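Local coordinates for protein MEM-A1 (PDB 6E0S) that probably hydrolyses beta-lactam antibiotics as a zinc-dependent, subclass B3 metallo-beta-lactamase recovered from a soil metagenome library, at residues A67-A71 against E102-L106; I222-A226 against C264-A268; G129-E135 against F198-F203; Y39-R43 against D242-R246. One frame throughout, in Å; residues are numbered along the deposited sequence. Where two conformers were deposited one is given.

Interaction 1 (A67-A71 against E102-L106); sequences APQIA and ELQRL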
loop_
_atom_site.group_PDB
_atom_site.type_symbol
_atom_site.label_atom_id
_atom_site.label_comp_id
_atom_site.label_asym_id
_atom_site.label_seq_id
_atom_site.Cartn_x
_atom_site.Cartn_y
_atom_site.Cartn_z
ATOM N N ALA A 67 9.212 9.210 -6.130
ATOM C CA ALA A 67 10.126 9.229 -4.992
ATOM C C ALA A 67 10.620 10.635 -4.637
ATOM O O ALA A 67 10.537 11.007 -3.459
ATOM C CB ALA A 67 11.273 8.248 -5.262
ATOM N N PRO A 68 11.088 11.469 -5.559
ATOM C CA PRO A 68 11.529 12.815 -5.121
ATOM C C PRO A 68 10.399 13.684 -4.595
ATOM O O PRO A 68 10.632 14.494 -3.685
ATOM C CB PRO A 68 12.175 13.413 -6.378
ATOM C CG PRO A 68 11.652 12.603 -7.492
ATOM C CD PRO A 68 11.443 11.224 -6.963
ATOM N N GLN A 69 9.173 13.515 -5.105
ATOM C CA GLN A 69 8.023 14.257 -4.572
ATOM C C GLN A 69 7.679 13.804 -3.160
ATOM O O GLN A 69 7.344 14.630 -2.298
ATOM C CB GLN A 69 6.805 14.080 -5.488
ATOM C CG GLN A 69 7.019 14.594 -6.907
ATOM C CD GLN A 69 5.775 14.457 -7.748
ATOM O OE1 GLN A 69 4.859 15.273 -7.647
ATOM N NE2 GLN A 69 5.724 13.412 -8.581
ATOM N N ILE A 70 7.760 12.496 -2.895
ATOM C CA ILE A 70 7.487 11.991 -1.543
ATOM C C ILE A 70 8.529 12.523 -0.575
ATOM O O ILE A 70 8.212 12.965 0.545
ATOM C CB ILE A 70 7.445 10.444 -1.534
ATOM C CG1 ILE A 70 6.191 9.940 -2.287
ATOM C CG2 ILE A 70 7.482 9.876 -0.058
ATOM C CD1 ILE A 70 6.293 8.475 -2.763
ATOM N N ALA A 71 9.787 12.536 -1.009
ATOM C CA ALA A 71 10.834 13.099 -0.166
ATOM C C ALA A 71 10.564 14.571 0.120
ATOM O O ALA A 71 10.643 15.029 1.273
ATOM C CB ALA A 71 12.195 12.921 -0.848
ATOM N N GLU A 102 15.158 4.773 -4.266
ATOM C CA GLU A 102 15.654 6.133 -4.068
ATOM C C GLU A 102 15.341 6.639 -2.659
ATOM O O GLU A 102 16.171 7.307 -2.022
ATOM C CB GLU A 102 15.053 7.053 -5.121
ATOM C CG GLU A 102 15.176 8.562 -4.834
ATOM C CD GLU A 102 16.616 9.088 -4.908
ATOM O OE1 GLU A 102 17.530 8.344 -5.339
ATOM O OE2 GLU A 102 16.832 10.267 -4.536
ATOM N N LEU A 103 14.145 6.342 -2.164
ATOM C CA LEU A 103 13.788 6.768 -0.811
ATOM C C LEU A 103 14.657 6.059 0.217
ATOM O O LEU A 103 15.050 6.650 1.226
ATOM C CB LEU A 103 12.295 6.514 -0.558
ATOM C CG LEU A 103 11.408 7.580 -1.208
ATOM C CD1 LEU A 103 9.989 7.071 -1.393
ATOM C CD2 LEU A 103 11.358 8.881 -0.378
ATOM N N GLN A 104 14.983 4.798 -0.031
ATOM C CA GLN A 104 15.954 4.123 0.833
ATOM C C GLN A 104 17.336 4.765 0.738
ATOM O O GLN A 104 18.034 4.889 1.754
ATOM C CB GLN A 104 16.038 2.641 0.481
ATOM C CG GLN A 104 17.036 1.912 1.341
ATOM C CD GLN A 104 17.327 0.550 0.832
ATOM O OE1 GLN A 104 17.744 0.399 -0.322
ATOM N NE2 GLN A 104 17.087 -0.477 1.667
ATOM N N ARG A 105 17.743 5.199 -0.462
ATOM C CA ARG A 105 19.041 5.879 -0.607
ATOM C C ARG A 105 19.097 7.173 0.209
ATOM O O ARG A 105 20.146 7.518 0.785
ATOM C CB ARG A 105 19.325 6.172 -2.094
ATOM C CG ARG A 105 20.680 6.830 -2.312
ATOM C CD ARG A 105 20.848 7.367 -3.732
ATOM N NE ARG A 105 20.040 8.557 -3.994
ATOM C CZ ARG A 105 20.396 9.785 -3.617
ATOM N NH1 ARG A 105 21.542 9.957 -2.972
ATOM N NH2 ARG A 105 19.612 10.834 -3.880
ATOM N N LEU A 106 17.992 7.928 0.228
ATOM C CA LEU A 106 17.954 9.201 0.948
ATOM C C LEU A 106 17.940 9.004 2.462
ATOM O O LEU A 106 18.416 9.869 3.198
ATOM C CB LEU A 106 16.717 10.005 0.523
ATOM C CG LEU A 106 16.673 10.560 -0.905
ATOM C CD1 LEU A 106 15.276 11.123 -1.248
ATOM C CD2 LEU A 106 17.723 11.631 -1.102
#
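The carboxylate of E102, whose aliphatic stem rests against A67, has its flat end turned away to the edge of the R105 guanidinium. R105 NE meets E102 OE1 at 2.9 Å with an N-H...O angle of 176° and with E102 OE1 in the guanidinium plane, and R105 NH2 reaches E102 OE2 at 2.9 Å. This side-on, two-nitrogen grip takes up both carboxylate oxygens from within the same helix, while the E102 methylenes make the contact, E102 CG lying 3.9 Å from A67 CB.

L103 fills the centre. Its CG lies over A67 CB, its CD2 approaches A67 O at 3.8 Å, and its CD1 is 4.0 Å from I70 CG2. The I70 and L103 side chains cross at about a right angle; chi1 of -70° puts I70 CG2 anti to the I70 backbone N, where it faces both L103 methyls. The short A67 side chain allows A67 CA and L103 CA to come within 6.1 Å.

The segments belong to helices 66-76 and 100-107, and each lies in a beta-alpha-beta crossover: the first links parallel strands 56-59 and 84-88, the second 84-88 and 110-114. They are thus neighbours in the outer helical layer on one sheet of the metallo-beta-lactamase fold, running in the same general direction but inclined by 41° (signed crossing angle -41°), with 9.8 Å between the segment axes. One turn beyond L103 the apolar seam continues, with L106 CD1 touching A71 CB at 3.6 Å, while Q104, on another side of its helix, donates through NE2 to A143 O and A109 O.

Interaction 2 (I222-A226 against C264-A268); sequences IATVA and CRQYA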
loop_
_atom_site.group_PDB
_atom_site.type_symbol
_atom_site.label_atom_id
_atom_site.label_comp_id
_atom_site.label_asym_id
_atom_site.label_seq_id
_atom_site.Cartn_x
_atom_site.Cartn_y
_atom_site.Cartn_z
ATOM N N ILE A 222 -9.899 -10.234 -0.015
ATOM C CA ILE A 222 -11.081 -9.379 -0.004
ATOM C C ILE A 222 -11.828 -9.522 1.314
ATOM O O ILE A 222 -12.266 -8.528 1.913
ATOM C CB ILE A 222 -11.967 -9.709 -1.220
ATOM C CG1 ILE A 222 -11.255 -9.255 -2.509
ATOM C CG2 ILE A 222 -13.371 -9.123 -1.054
ATOM C CD1 ILE A 222 -11.973 -9.716 -3.745
ATOM N N ALA A 223 -12.002 -10.764 1.784
ATOM C CA ALA A 223 -12.672 -10.986 3.067
ATOM C C ALA A 223 -11.859 -10.432 4.226
ATOM O O ALA A 223 -12.423 -9.874 5.172
ATOM C CB ALA A 223 -12.945 -12.474 3.291
ATOM N N THR A 224 -10.538 -10.583 4.173
ATOM C CA THR A 224 -9.670 -10.036 5.212
ATOM C C THR A 224 -9.843 -8.533 5.350
ATOM O O THR A 224 -10.029 -8.019 6.461
ATOM C CB THR A 224 -8.213 -10.367 4.917
ATOM O OG1 THR A 224 -8.026 -11.763 5.060
ATOM C CG2 THR A 224 -7.261 -9.631 5.897
ATOM N N VAL A 225 -9.780 -7.808 4.232
ATOM C CA VAL A 225 -9.878 -6.354 4.299
ATOM C C VAL A 225 -11.271 -5.928 4.737
ATOM O O VAL A 225 -11.434 -4.984 5.522
ATOM C CB VAL A 225 -9.477 -5.746 2.941
ATOM C CG1 VAL A 225 -9.797 -4.253 2.911
ATOM C CG2 VAL A 225 -7.990 -5.978 2.716
ATOM N N ALA A 226 -12.298 -6.637 4.269
ATOM C CA ALA A 226 -13.656 -6.325 4.676
ATOM C C ALA A 226 -13.821 -6.415 6.187
ATOM O O ALA A 226 -14.626 -5.665 6.769
ATOM C CB ALA A 226 -14.646 -7.285 3.993
ATOM N N CYS A 264 -13.483 0.244 4.610
ATOM C CA CYS A 264 -12.812 -0.987 4.179
ATOM C C CYS A 264 -13.807 -1.995 3.599
ATOM O O CYS A 264 -13.503 -2.690 2.620
ATOM C CB CYS A 264 -12.038 -1.624 5.341
ATOM S SG CYS A 264 -10.582 -0.724 5.864
ATOM N N ARG A 265 -14.998 -2.096 4.186
ATOM C CA ARG A 265 -15.977 -3.027 3.639
ATOM C C ARG A 265 -16.430 -2.582 2.253
ATOM O O ARG A 265 -16.581 -3.411 1.346
ATOM C CB ARG A 265 -17.160 -3.162 4.608
ATOM C CG ARG A 265 -18.295 -4.034 4.108
ATOM C CD ARG A 265 -19.315 -4.349 5.237
ATOM N NE ARG A 265 -18.752 -4.158 6.584
ATOM C CZ ARG A 265 -18.112 -5.095 7.291
ATOM N NH1 ARG A 265 -17.938 -6.321 6.800
ATOM N NH2 ARG A 265 -17.643 -4.802 8.503
ATOM N N GLN A 266 -16.608 -1.273 2.046
ATOM C CA GLN A 266 -16.992 -0.802 0.711
ATOM C C GLN A 266 -15.890 -1.056 -0.312
ATOM O O GLN A 266 -16.169 -1.419 -1.468
ATOM C CB GLN A 266 -17.353 0.689 0.761
ATOM C CG GLN A 266 -18.683 0.931 1.476
ATOM C CD GLN A 266 -18.874 2.360 1.930
ATOM O OE1 GLN A 266 -17.980 3.192 1.802
ATOM N NE2 GLN A 266 -20.031 2.637 2.510
ATOM N N TYR A 267 -14.648 -0.810 0.082
ATOM C CA TYR A 267 -13.498 -1.066 -0.786
ATOM C C TYR A 267 -13.410 -2.546 -1.141
ATOM O O TYR A 267 -13.123 -2.918 -2.290
ATOM C CB TYR A 267 -12.240 -0.608 -0.039
ATOM C CG TYR A 267 -10.917 -0.823 -0.707
ATOM C CD1 TYR A 267 -10.097 -1.895 -0.338
ATOM C CD2 TYR A 267 -10.460 0.063 -1.680
ATOM C CE1 TYR A 267 -8.851 -2.081 -0.905
ATOM C CE2 TYR A 267 -9.218 -0.123 -2.272
ATOM C CZ TYR A 267 -8.424 -1.200 -1.892
ATOM O OH TYR A 267 -7.176 -1.379 -2.461
ATOM N N ALA A 268 -13.641 -3.409 -0.156
ATOM C CA ALA A 268 -13.585 -4.840 -0.416
ATOM C C ALA A 268 -14.735 -5.275 -1.307
ATOM O O ALA A 268 -14.532 -6.074 -2.226
ATOM C CB ALA A 268 -13.576 -5.628 0.895
#
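Two antiparallel helices, 214-226 and 263-285, pack here through the last turn of the first and the opening turns of the second, I222 and A226 meeting A268. Their short segments run at 161° with axes 8.2 Å apart. Alanines make this closeness possible: A226 CB and A268 CB touch at 3.7 Å, and A268 CB presses to 3.3 Å from I222 O, a carbonyl already accepting the helical bond from A226 N.

Beside them, V225 fills the inner side. With V225 CG1 anti to the backbone N (chi1 170°), that methyl reaches the edge of the Y267 ring, 4.0 Å from Y267 CD1. C264 CB lies 3.4 Å from V225 O, while C264 SG is committed to the disulfide with C230. On the outer side the R265 guanidinium brings one face over A226 O; the separation of 3.4 Å between R265 NH1 and A226 O has too poor an angle for a hydrogen bond.

Y267 runs on into the protein, its OH bonded to D193 O and its side chain touching L233 and S235 of strand 232-235. Helices layered in this way outside a beta sheet, here the five-stranded one, are the hallmark of the alpha-beta/beta-alpha sandwich of metallo-beta-lactamases.

Interaction 3 (G129-E135 against F198-F203); sequences GDPQYGE and FAAKPF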
loop_
_atom_site.group_PDB
_atom_site.type_symbol
_atom_site.label_atom_id
_atom_site.label_comp_id
_atom_site.label_asym_id
_atom_site.label_seq_id
_atom_site.Cartn_x
_atom_site.Cartn_y
_atom_site.Cartn_z
ATOM N N GLY A 129 5.326 -15.725 -11.649
ATOM C CA GLY A 129 3.969 -15.984 -11.233
ATOM C C GLY A 129 3.136 -14.738 -11.020
ATOM O O GLY A 129 2.012 -14.854 -10.528
ATOM N N ASP A 130 3.631 -13.555 -11.386
ATOM C CA ASP A 130 2.833 -12.359 -11.192
ATOM C C ASP A 130 1.658 -12.391 -12.154
ATOM O O ASP A 130 1.830 -12.761 -13.317
ATOM C CB ASP A 130 3.644 -11.085 -11.426
ATOM C CG ASP A 130 3.024 -9.861 -10.760
ATOM O OD1 ASP A 130 3.544 -9.413 -9.716
ATOM O OD2 ASP A 130 2.038 -9.332 -11.296
ATOM N N PRO A 131 0.444 -12.029 -11.692
ATOM C CA PRO A 131 -0.698 -11.967 -12.618
ATOM C C PRO A 131 -0.413 -11.056 -13.801
ATOM O O PRO A 131 -1.012 -11.219 -14.865
ATOM C CB PRO A 131 -1.838 -11.412 -11.749
ATOM C CG PRO A 131 -1.497 -11.869 -10.344
ATOM C CD PRO A 131 0.050 -11.792 -10.283
ATOM N N GLN A 132 0.497 -10.094 -13.643
ATOM C CA GLN A 132 0.830 -9.169 -14.726
ATOM C C GLN A 132 2.188 -9.467 -15.337
ATOM O O GLN A 132 2.703 -8.650 -16.113
ATOM C CB GLN A 132 0.777 -7.717 -14.245
ATOM C CG GLN A 132 -0.534 -7.333 -13.576
ATOM C CD GLN A 132 -0.639 -5.853 -13.284
ATOM O OE1 GLN A 132 -0.182 -5.019 -14.073
ATOM N NE2 GLN A 132 -1.268 -5.511 -12.163
ATOM N N TYR A 133 2.753 -10.647 -15.060
ATOM C CA TYR A 133 4.078 -10.966 -15.598
ATOM C C TYR A 133 4.087 -10.830 -17.114
ATOM O O TYR A 133 3.211 -11.351 -17.823
ATOM C CB TYR A 133 4.512 -12.384 -15.212
ATOM C CG TYR A 133 5.850 -12.768 -15.825
ATOM C CD1 TYR A 133 5.928 -13.640 -16.898
ATOM C CD2 TYR A 133 7.031 -12.220 -15.334
ATOM C CE1 TYR A 133 7.164 -13.968 -17.463
ATOM C CE2 TYR A 133 8.260 -12.540 -15.879
ATOM C CZ TYR A 133 8.319 -13.408 -16.942
ATOM O OH TYR A 133 9.539 -13.712 -17.470
ATOM N N GLY A 134 5.094 -10.128 -17.623
ATOM C CA GLY A 134 5.199 -9.834 -19.029
ATOM C C GLY A 134 4.943 -8.378 -19.359
ATOM O O GLY A 134 5.518 -7.858 -20.325
ATOM N N GLU A 135 4.071 -7.721 -18.608
ATOM C CA GLU A 135 3.802 -6.311 -18.834
ATOM C C GLU A 135 4.323 -5.437 -17.709
ATOM O O GLU A 135 3.989 -4.251 -17.659
ATOM C CB GLU A 135 2.304 -6.110 -19.049
ATOM C CG GLU A 135 1.811 -7.051 -20.128
ATOM C CD GLU A 135 0.441 -6.683 -20.637
ATOM O OE1 GLU A 135 0.073 -5.497 -20.510
ATOM O OE2 GLU A 135 -0.267 -7.579 -21.142
ATOM N N PHE A 198 -6.407 -8.056 -11.745
ATOM C CA PHE A 198 -5.969 -7.527 -13.030
ATOM C C PHE A 198 -4.870 -8.435 -13.560
ATOM O O PHE A 198 -3.974 -8.820 -12.807
ATOM C CB PHE A 198 -5.475 -6.081 -12.884
ATOM C CG PHE A 198 -5.163 -5.438 -14.191
ATOM C CD1 PHE A 198 -3.868 -5.439 -14.684
ATOM C CD2 PHE A 198 -6.174 -4.877 -14.965
ATOM C CE1 PHE A 198 -3.578 -4.860 -15.925
ATOM C CE2 PHE A 198 -5.890 -4.295 -16.206
ATOM C CZ PHE A 198 -4.593 -4.291 -16.684
ATOM N N ALA A 199 -4.939 -8.789 -14.842
ATOM C CA ALA A 199 -4.027 -9.798 -15.375
ATOM C C ALA A 199 -3.490 -9.398 -16.740
ATOM O O ALA A 199 -4.215 -8.835 -17.565
ATOM C CB ALA A 199 -4.706 -11.175 -15.511
ATOM N N ALA A 200 -2.220 -9.702 -16.972
ATOM C CA ALA A 200 -1.652 -9.628 -18.313
ATOM C C ALA A 200 -1.763 -10.983 -18.996
ATOM O O ALA A 200 -1.551 -12.026 -18.366
ATOM C CB ALA A 200 -0.191 -9.188 -18.254
ATOM N N LYS A 201 -2.115 -10.966 -20.285
ATOM C CA LYS A 201 -2.155 -12.199 -21.058
ATOM C C LYS A 201 -0.805 -12.910 -20.965
ATOM O O LYS A 201 0.246 -12.269 -21.118
ATOM C CB LYS A 201 -2.497 -11.897 -22.523
ATOM C CG LYS A 201 -3.856 -11.211 -22.715
ATOM C CD LYS A 201 -4.144 -10.913 -24.201
ATOM C CE LYS A 201 -4.234 -9.404 -24.497
ATOM N NZ LYS A 201 -2.905 -8.760 -24.724
ATOM N N PRO A 202 -0.783 -14.235 -20.740
ATOM C CA PRO A 202 -1.940 -15.121 -20.766
ATOM C C PRO A 202 -2.476 -15.515 -19.396
ATOM O O PRO A 202 -3.114 -16.563 -19.299
ATOM C CB PRO A 202 -1.381 -16.355 -21.462
ATOM C CG PRO A 202 0.031 -16.437 -20.909
ATOM C CD PRO A 202 0.472 -15.006 -20.630
ATOM N N PHE A 203 -2.228 -14.712 -18.366
ATOM C CA PHE A 203 -2.597 -15.109 -17.010
ATOM C C PHE A 203 -4.117 -15.120 -16.848
ATOM O O PHE A 203 -4.815 -14.227 -17.340
ATOM C CB PHE A 203 -1.973 -14.161 -15.996
ATOM C CG PHE A 203 -2.151 -14.604 -14.572
ATOM C CD1 PHE A 203 -1.208 -15.408 -13.961
ATOM C CD2 PHE A 203 -3.263 -14.213 -13.844
ATOM C CE1 PHE A 203 -1.380 -15.818 -12.654
ATOM C CE2 PHE A 203 -3.443 -14.634 -12.538
ATOM C CZ PHE A 203 -2.499 -15.434 -11.952
HETATM O O HOH W 1 -2.497 -7.752 -10.781
HETATM O O HOH W 2 2.936 -12.115 -20.513
HETATM O O HOH W 3 1.092 -12.749 -17.443
HETATM O O HOH W 4 0.803 -9.632 -22.230
HETATM O O HOH W 5 -2.788 -8.347 -21.496
#
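The P131 and F203 side chains run alongside each other in a common direction, with P131 CA over one face of the ring. P131 CA stands 3.5 Å from the centroid of the F203 ring and only 9° off its normal, a clear CH-pi contact, and P131 CB adds 3.7 Å to F203 CE2. With chi1 at -172°, F203 CG extends away from the F203 backbone N and brings a ring face against P131 CA. F203 also meets Y205 edge-to-face.

Q132 and F198 instead cross at about a right angle. The amide stands at the ring edge, Q132 CD 3.5 Å from F198 CD1, with the two planes 71° apart; a water joins Q132 NE2 to F198 O. The extended E135 chain runs alongside A200, placing E135 OE2 3.3 Å from A200 CB.

Between these pairs the backbones are tied by A200 N donating to P131 O at 2.9 Å. Four more waters link Y133 O and E135 OE2 to the backbone of A200 and K201, so much of the polar contact is solvent-mediated.

D130 makes an Asx turn, its OD2 accepting from Q132 N at 2.9 Å, while its OD1 bonds to NE2 of the zinc ligand H93. With Q132 against H93 and H169, this is a pair of loops bordering the dinuclear zinc site of a metallo-beta-lactamase.

Interaction 4 (Y39-R43 against D242-R246); sequences YVGVR and DLWRR. With PO4 (phosphate ion), chain D.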
loop_
_atom_site.group_PDB
_atom_site.type_symbol
_atom_site.label_atom_id
_atom_site.label_comp_id
_atom_site.label_asym_id
_atom_site.label_seq_id
_atom_site.Cartn_x
_atom_site.Cartn_y
_atom_site.Cartn_z
ATOM N N TYR A 39 -0.419 11.843 4.974
ATOM C CA TYR A 39 -0.272 11.503 3.565
ATOM C C TYR A 39 0.886 12.278 2.925
ATOM O O TYR A 39 0.924 13.511 2.981
ATOM C CB TYR A 39 -1.569 11.807 2.815
ATOM C CG TYR A 39 -1.615 11.261 1.399
ATOM C CD1 TYR A 39 -2.133 9.974 1.133
ATOM C CD2 TYR A 39 -1.168 12.030 0.326
ATOM C CE1 TYR A 39 -2.203 9.476 -0.185
ATOM C CE2 TYR A 39 -1.239 11.534 -0.986
ATOM C CZ TYR A 39 -1.751 10.260 -1.214
ATOM O OH TYR A 39 -1.814 9.788 -2.490
ATOM N N VAL A 40 1.797 11.560 2.254
ATOM C CA VAL A 40 2.945 12.213 1.601
ATOM C C VAL A 40 3.125 11.716 0.164
ATOM O O VAL A 40 4.171 11.949 -0.470
ATOM C CB VAL A 40 4.242 12.002 2.410
ATOM C CG1 VAL A 40 4.198 12.761 3.724
ATOM C CG2 VAL A 40 4.524 10.502 2.620
ATOM N N GLY A 41 2.111 11.056 -0.375
ATOM C CA GLY A 41 2.180 10.508 -1.722
ATOM C C GLY A 41 1.881 11.527 -2.807
ATOM O O GLY A 41 1.914 12.744 -2.593
ATOM N N VAL A 42 1.546 11.015 -3.990
ATOM C CA VAL A 42 1.208 11.881 -5.111
ATOM C C VAL A 42 -0.287 11.759 -5.395
ATOM O O VAL A 42 -1.024 11.083 -4.668
ATOM C CB VAL A 42 2.079 11.561 -6.342
ATOM C CG1 VAL A 42 3.547 11.830 -6.033
ATOM C CG2 VAL A 42 1.898 10.121 -6.846
ATOM N N ARG A 43 -0.768 12.423 -6.438
ATOM C CA ARG A 43 -2.219 12.451 -6.621
ATOM C C ARG A 43 -2.802 11.051 -6.860
ATOM O O ARG A 43 -3.888 10.728 -6.349
ATOM C CB ARG A 43 -2.567 13.405 -7.757
ATOM C CG ARG A 43 -4.034 13.551 -7.992
ATOM C CD ARG A 43 -4.753 14.067 -6.773
ATOM N NE ARG A 43 -6.176 14.206 -7.081
ATOM C CZ ARG A 43 -7.065 14.773 -6.272
ATOM N NH1 ARG A 43 -6.664 15.251 -5.109
ATOM N NH2 ARG A 43 -8.352 14.871 -6.641
ATOM N N ASP A 242 -11.711 6.209 -1.973
ATOM C CA ASP A 242 -12.434 7.474 -1.815
ATOM C C ASP A 242 -11.689 8.464 -0.938
ATOM O O ASP A 242 -12.317 9.242 -0.205
ATOM C CB ASP A 242 -13.840 7.264 -1.228
ATOM C CG ASP A 242 -14.801 6.551 -2.167
ATOM O OD1 ASP A 242 -14.574 6.465 -3.397
ATOM O OD2 ASP A 242 -15.830 6.073 -1.647
ATOM N N LEU A 243 -10.353 8.434 -0.958
ATOM C CA LEU A 243 -9.600 9.333 -0.088
ATOM C C LEU A 243 -9.903 10.798 -0.395
ATOM O O LEU A 243 -10.029 11.616 0.527
ATOM C CB LEU A 243 -8.102 9.075 -0.213
ATOM C CG LEU A 243 -7.256 9.878 0.772
ATOM C CD1 LEU A 243 -7.618 9.576 2.244
ATOM C CD2 LEU A 243 -5.773 9.556 0.480
ATOM N N TRP A 244 -10.027 11.154 -1.675
ATOM C CA TRP A 244 -10.202 12.571 -1.998
ATOM C C TRP A 244 -11.606 13.047 -1.647
ATOM O O TRP A 244 -11.783 14.199 -1.232
ATOM C CB TRP A 244 -9.862 12.831 -3.468
ATOM C CG TRP A 244 -8.493 12.298 -3.803
ATOM C CD1 TRP A 244 -8.160 11.427 -4.815
ATOM C CD2 TRP A 244 -7.271 12.596 -3.106
ATOM N NE1 TRP A 244 -6.797 11.161 -4.771
ATOM C CE2 TRP A 244 -6.238 11.863 -3.733
ATOM C CE3 TRP A 244 -6.956 13.406 -1.998
ATOM C CZ2 TRP A 244 -4.905 11.909 -3.288
ATOM C CZ3 TRP A 244 -5.642 13.463 -1.560
ATOM C CH2 TRP A 244 -4.628 12.718 -2.203
ATOM N N ARG A 245 -12.606 12.174 -1.755
ATOM C CA ARG A 245 -13.937 12.558 -1.294
ATOM C C ARG A 245 -13.926 12.869 0.201
ATOM O O ARG A 245 -14.523 13.855 0.643
ATOM C CB ARG A 245 -14.963 11.464 -1.609
ATOM C CG ARG A 245 -16.326 11.785 -1.022
ATOM C CD ARG A 245 -17.379 10.720 -1.287
ATOM N NE ARG A 245 -17.027 9.391 -0.778
ATOM C CZ ARG A 245 -16.997 9.036 0.514
ATOM N NH1 ARG A 245 -17.288 9.904 1.477
ATOM N NH2 ARG A 245 -16.663 7.796 0.850
ATOM N N ARG A 246 -13.225 12.057 0.990
ATOM C CA ARG A 246 -13.183 12.297 2.431
ATOM C C ARG A 246 -12.312 13.504 2.764
ATOM O O ARG A 246 -12.680 14.332 3.602
ATOM C CB ARG A 246 -12.659 11.058 3.156
ATOM C CG ARG A 246 -13.615 9.873 3.152
ATOM C CD ARG A 246 -13.079 8.731 4.051
ATOM N NE ARG A 246 -12.286 7.802 3.253
ATOM C CZ ARG A 246 -11.036 7.439 3.519
ATOM N NH1 ARG A 246 -10.396 7.892 4.610
ATOM N NH2 ARG A 246 -10.425 6.612 2.674
HETATM P P PO4 D . -12.232 10.054 -4.996
HETATM O O1 PO4 D . -13.172 8.864 -5.169
HETATM O O2 PO4 D . -11.740 10.108 -3.579
HETATM O O3 PO4 D . -11.069 9.876 -5.956
HETATM O O4 PO4 D . -12.985 11.337 -5.305
HETATM O O HOH W 6 -6.308 9.679 -7.366
#
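W244 carries R43 on one face and meets Y39 with its far edge, and its side chain can be followed outward from the start of helix 243-247. W244 CB is 3.3 Å from O2 of a phosphate ion, probably a crystallisation component, which also accepts from R245 N and, weakly, from W244 N at the helix N-terminus. W244 CD1 has phosphate O3 at its edge, 3.5 Å away. Next comes NE1, which makes a weak hydrogen bond to R43 O at 3.3 Å; a water that W244 NE1 reaches at 3.0 Å also donates to R43 O, doubling the link. W244 CZ2 also lies near R43 O and Y39 OH.

Over one face of the indole lies the guanidinium of R43. A bend at R43 chi2 (59°) folds the chain back, so the flat group stacks on the five-membered ring with planes 13° apart and centres 3.7 Å apart. R43 NH1 sits over the middle of the indole, 3.4 Å from W244 CD2, and is also held by Q28 OE1. L243 CD2 approaches the opposite face at its rim.

The far tip, W244 CH2, ends 3.8 Å from Y39 CE2 in a T-shaped pair, the indole edge toward the tyrosine face at 78°. L243 CD2 also packs on Y39, 3.6 Å from Y39 CE1. Y39 OH donates to V42 O, in the plane of that carbonyl, tying the tyrosine to the residue just before R43.

The guanidinium charge over its face would probably polarise the indole, while R43 O and the water take up NE1.

Interactions 1 and 4 touch directly: I70 CG1 lies 3.4 Å from V40 O, and Q69 packs on V42, so the helix at 67-71 is joined to the loop at 39-43. Interaction 2 lies on the opposite side of the chain's centre from interaction 1, about 30 Å between centres, and comes within about 5 Å of interaction 4 at nearest atoms. Interaction 3 is closest to the zinc site, with the Q132 side chain about 4 Å from a zinc ion, followed by Y267 of interaction 2 at about 9 Å. In interaction 4 the V42 side chain is about 12 Å from a zinc ion. In interaction 1 the I70 side chain is about 14 Å from a zinc ion.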